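Local coordinates for protein xylan esterase, putative, AXE2C (Cellvibrio japonicus, PDB 2WAA) that removes acetyl groups from xylan and glucomannan during the breakdown of plant cell wall polysaccharides, as a carbohydrate esterase of family 2, at residues Trp160-Ala163 and Arg164-Tyr167; Gly145-Ile148 and Asp149-Ala152. All coordinates share one frame; numbering follows the deposited sequence.

Contact 1: Trp160-Ala163 and Arg164-Tyr167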
loop_
_atom_site.group_PDB
_atom_site.type_symbol
_atom_site.label_atom_id
_atom_site.label_comp_id
_atom_site.label_asym_id
_atom_site.label_seq_id
_atom_site.Cartn_x
_atom_site.Cartn_y
_atom_site.Cartn_z
ATOM N N TRP A 160 14.986 0.077 -2.879
ATOM C CA TRP A 160 14.590 1.454 -3.033
ATOM C C TRP A 160 13.130 1.736 -2.663
ATOM O O TRP A 160 12.755 2.899 -2.531
ATOM C CB TRP A 160 14.820 1.877 -4.482
ATOM C CG TRP A 160 16.256 2.176 -4.818
ATOM C CD1 TRP A 160 17.405 1.659 -4.226
ATOM C CD2 TRP A 160 16.700 3.027 -5.873
ATOM N NE1 TRP A 160 18.520 2.183 -4.835
ATOM C CE2 TRP A 160 18.123 3.007 -5.860
ATOM C CE3 TRP A 160 16.031 3.783 -6.840
ATOM C CZ2 TRP A 160 18.895 3.756 -6.758
ATOM C CZ3 TRP A 160 16.790 4.537 -7.731
ATOM C CH2 TRP A 160 18.205 4.508 -7.694
ATOM N N TRP A 161 12.294 0.704 -2.541
ATOM C CA TRP A 161 10.898 0.939 -2.187
ATOM C C TRP A 161 10.702 1.184 -0.679
ATOM O O TRP A 161 11.288 0.490 0.155
ATOM C CB TRP A 161 10.044 -0.280 -2.582
ATOM C CG TRP A 161 9.585 -0.318 -4.020
ATOM C CD1 TRP A 161 8.285 -0.307 -4.439
ATOM C CD2 TRP A 161 10.387 -0.444 -5.216
ATOM N NE1 TRP A 161 8.220 -0.383 -5.813
ATOM C CE2 TRP A 161 9.481 -0.476 -6.320
ATOM C CE3 TRP A 161 11.770 -0.532 -5.468
ATOM C CZ2 TRP A 161 9.904 -0.575 -7.647
ATOM C CZ3 TRP A 161 12.200 -0.661 -6.809
ATOM C CH2 TRP A 161 11.263 -0.652 -7.875
ATOM N N ASN A 162 9.866 2.157 -0.329
ATOM C CA ASN A 162 9.596 2.424 1.084
ATOM C C ASN A 162 8.132 2.765 1.256
ATOM O O ASN A 162 7.688 3.816 0.808
ATOM C CB ASN A 162 10.508 3.563 1.531
ATOM C CG ASN A 162 10.397 3.845 3.012
ATOM O OD1 ASN A 162 9.387 3.520 3.653
ATOM N ND2 ASN A 162 11.395 4.549 3.546
ATOM N N ALA A 163 7.361 1.895 1.902
ATOM C CA ALA A 163 5.912 2.119 2.033
ATOM C C ALA A 163 5.591 3.128 3.142
ATOM O O ALA A 163 4.728 4.001 2.965
ATOM C CB ALA A 163 5.202 0.757 2.337
ATOM N N ARG A 164 6.273 2.999 4.287
ATOM C CA ARG A 164 5.982 3.824 5.476
ATOM C C ARG A 164 6.103 5.313 5.180
ATOM O O ARG A 164 5.393 6.128 5.782
ATOM C CB ARG A 164 7.009 3.580 6.607
ATOM C CG ARG A 164 6.822 2.467 7.576
ATOM C CD ARG A 164 8.244 2.074 8.221
ATOM N NE ARG A 164 9.119 3.249 8.426
ATOM C CZ ARG A 164 10.334 3.474 7.881
ATOM N NH1 ARG A 164 10.984 2.613 7.051
ATOM N NH2 ARG A 164 10.928 4.607 8.186
ATOM N N GLU A 165 7.068 5.666 4.313
ATOM C CA GLU A 165 7.339 7.057 3.981
ATOM C C GLU A 165 6.737 7.511 2.667
ATOM O O GLU A 165 7.017 8.630 2.196
ATOM C CB GLU A 165 8.853 7.323 4.028
ATOM C CG GLU A 165 9.288 7.135 5.481
ATOM C CD GLU A 165 10.703 7.501 5.735
ATOM O OE1 GLU A 165 11.583 6.668 5.457
ATOM O OE2 GLU A 165 10.919 8.639 6.218
ATOM N N SER A 166 5.873 6.675 2.107
ATOM C CA SER A 166 5.127 7.064 0.904
ATOM C C SER A 166 3.978 8.027 1.253
ATOM O O SER A 166 3.457 8.010 2.386
ATOM C CB SER A 166 4.604 5.807 0.188
ATOM O OG SER A 166 3.502 5.219 0.915
ATOM N N TYR A 167 3.547 8.854 0.284
ATOM C CA TYR A 167 2.564 9.859 0.589
ATOM C C TYR A 167 1.270 9.236 1.137
ATOM O O TYR A 167 0.616 9.844 1.999
ATOM C CB TYR A 167 2.248 10.754 -0.632
ATOM C CG TYR A 167 1.310 10.077 -1.614
ATOM C CD1 TYR A 167 -0.059 10.323 -1.552
ATOM C CD2 TYR A 167 1.798 9.167 -2.573
ATOM C CE1 TYR A 167 -0.992 9.693 -2.459
ATOM C CE2 TYR A 167 0.900 8.515 -3.471
ATOM C CZ TYR A 167 -0.493 8.809 -3.390
ATOM O OH TYR A 167 -1.366 8.197 -4.258
HETATM O O HOH W 1 8.527 1.247 4.598
#

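Contact 2: Gly145-Ile148 and Asp149-Ala152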
loop_
_atom_site.group_PDB
_atom_site.type_symbol
_atom_site.label_atom_id
_atom_site.label_comp_id
_atom_site.label_asym_id
_atom_site.label_seq_id
_atom_site.Cartn_x
_atom_site.Cartn_y
_atom_site.Cartn_z
ATOM N N GLY A 145 5.314 3.500 -3.500
ATOM C CA GLY A 145 6.512 3.966 -2.797
ATOM C C GLY A 145 7.806 3.691 -3.539
ATOM O O GLY A 145 8.873 3.639 -2.931
ATOM N N GLU A 146 7.720 3.464 -4.846
ATOM C CA GLU A 146 8.946 3.206 -5.613
ATOM C C GLU A 146 10.004 4.338 -5.532
ATOM O O GLU A 146 9.674 5.520 -5.661
ATOM C CB GLU A 146 8.598 2.946 -7.092
ATOM C CG GLU A 146 9.900 2.802 -7.995
ATOM C CD GLU A 146 9.574 2.225 -9.387
ATOM O OE1 GLU A 146 8.425 1.823 -9.653
ATOM O OE2 GLU A 146 10.510 2.108 -10.223
ATOM N N ALA A 147 11.254 3.940 -5.251
ATOM C CA ALA A 147 12.440 4.847 -5.317
ATOM C C ALA A 147 12.497 5.885 -4.208
ATOM O O ALA A 147 13.331 6.813 -4.246
ATOM C CB ALA A 147 12.535 5.523 -6.709
ATOM N N ILE A 148 11.672 5.724 -3.179
ATOM C CA ILE A 148 11.792 6.630 -2.029
ATOM C C ILE A 148 13.158 6.494 -1.361
ATOM O O ILE A 148 13.726 7.520 -0.899
ATOM C CB ILE A 148 10.618 6.431 -1.046
ATOM C CG1 ILE A 148 9.333 6.939 -1.746
ATOM C CG2 ILE A 148 10.869 7.102 0.306
ATOM C CD1 ILE A 148 8.084 6.716 -0.938
ATOM N N ASP A 149 13.692 5.269 -1.286
ATOM C CA ASP A 149 14.956 5.062 -0.555
ATOM C C ASP A 149 16.150 4.935 -1.494
ATOM O O ASP A 149 17.084 4.187 -1.215
ATOM C CB ASP A 149 14.911 3.835 0.393
ATOM C CG ASP A 149 14.154 4.105 1.701
ATOM O OD1 ASP A 149 13.750 5.268 1.984
ATOM O OD2 ASP A 149 13.911 3.121 2.457
ATOM N N ARG A 150 16.115 5.664 -2.602
ATOM C CA ARG A 150 17.192 5.626 -3.582
ATOM C C ARG A 150 18.426 6.176 -2.890
ATOM O O ARG A 150 18.328 7.008 -1.996
ATOM C CB ARG A 150 16.855 6.544 -4.770
ATOM C CG ARG A 150 17.024 8.044 -4.412
ATOM C CD ARG A 150 16.383 9.013 -5.442
ATOM N NE ARG A 150 14.919 8.867 -5.447
ATOM C CZ ARG A 150 14.081 9.338 -6.363
ATOM N NH1 ARG A 150 14.516 10.075 -7.394
ATOM N NH2 ARG A 150 12.785 9.063 -6.214
ATOM N N VAL A 151 19.590 5.801 -3.374
ATOM C CA VAL A 151 20.817 6.429 -2.874
ATOM C C VAL A 151 21.665 6.719 -4.093
ATOM O O VAL A 151 21.749 5.899 -4.993
ATOM C CB VAL A 151 21.540 5.458 -1.941
ATOM C CG1 VAL A 151 23.046 5.800 -1.843
ATOM C CG2 VAL A 151 20.854 5.473 -0.600
ATOM N N ALA A 152 22.231 7.916 -4.151
ATOM C CA ALA A 152 23.018 8.310 -5.334
ATOM C C ALA A 152 24.171 7.317 -5.572
ATOM O O ALA A 152 24.843 6.919 -4.633
ATOM C CB ALA A 152 23.539 9.704 -5.149
#

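Contact 1: Trp160-Ala163 and Arg164-Tyr167
E165 lays its side chain across the amide of N162, and illustrates how a turn can be fastened by polar groups three residues apart. E165 CB lies 3.8 Å from N162 ND2. E165 CD closes to 3.7 Å from N162 ND2 before E165 OE1 receives a hydrogen bond from that nitrogen at 2.9 Å. The bond is bent (133° at the hydrogen), the oxygen tilted out of the amide plane and the nitrogen on the anti side of the carboxylate; the two planes are 60° apart. N162 ND2 also bonds to D149 OD1. E165 OE1 lies near NH2 of R164, well outside the guanidinium plane, a pairing of charges alone; R164 NH1 has its salt bridge with D66. N162 OD1 accepts a hydrogen bond from the backbone N of E165 at 3.2 Å, from above the carbonyl plane, and a water donates to it while accepting from R164 N. With CG turned away from its own N (chi1 -175°), N162 can serve both partners. In the type I turn A163-S166, A163 O is gripped twice, by S166 N at 3.0 Å and by S166 OG at 2.7 Å, the hydroxyl lying in the carbonyl plane on a lone pair. In this SGNH-type domain the turn leads into helix 167-174, with S166 as N-cap and packing on H322 of helix 319-337, while D66 belongs to strand 63-69.

Contact 2: Gly145-Ile148 and Asp149-Ala152
Two overlapping beta turns, held by an arginine reaching back to a carbonyl of its own loop, form this local contact in the SGNH-type (GDSL-like) esterase domain, after parallel strand 133-139 and before helix 167-174. The first turn, type II, runs from G145 to I148 and places A147 at positive phi (71°); the second, type I, runs from A147 to R150, closed by a weak bond from R150 N to A147 O at 3.4 Å. Side chains of the second turn go to different partners. The D149 carboxylate is held by salt bridges, OD1 to K319 and OD2 to R104, and I148 lies against helix 319-337 at K319 and H322. R150 instead bends back at chi3 so that its guanidinium edge faces A147 O, with R150 NH2 3.6 Å from A147 CB. Beyond the turn NH2 also bonds to H316 O, and NH1 forms a salt bridge with D311 and a hydrogen bond to D314 O, which ties the turn to the loop carrying the proposed charge-relay residues. R150 NE donates to A147 O at 2.9 Å, in the carbonyl plane, and R150 NH2 adds a weak bond to the same oxygen at 3.0 Å.

How the contacts relate
Contacts 1 and 2 belong to one long loop, in series along the chain, and their centres are about 8 Å apart. D149 joins them twice: D149 N meets W160 O at 2.8 Å and D149 OD1 meets N162 ND2 at 2.9 Å, probably both hydrogen bonds. Packing adds I148 CD1, 3.4 Å from N162 O. K319 lies near both contacts, in a salt bridge to D149 and touching N162. Among the touching residues, those of contact 2 stand closer to the inferred charge relay: the A147 side chain is about 4 Å from that of H316, against about 11 Å for S166, and the R150 side chain is about 3 Å from that of D314, on which W160 also packs.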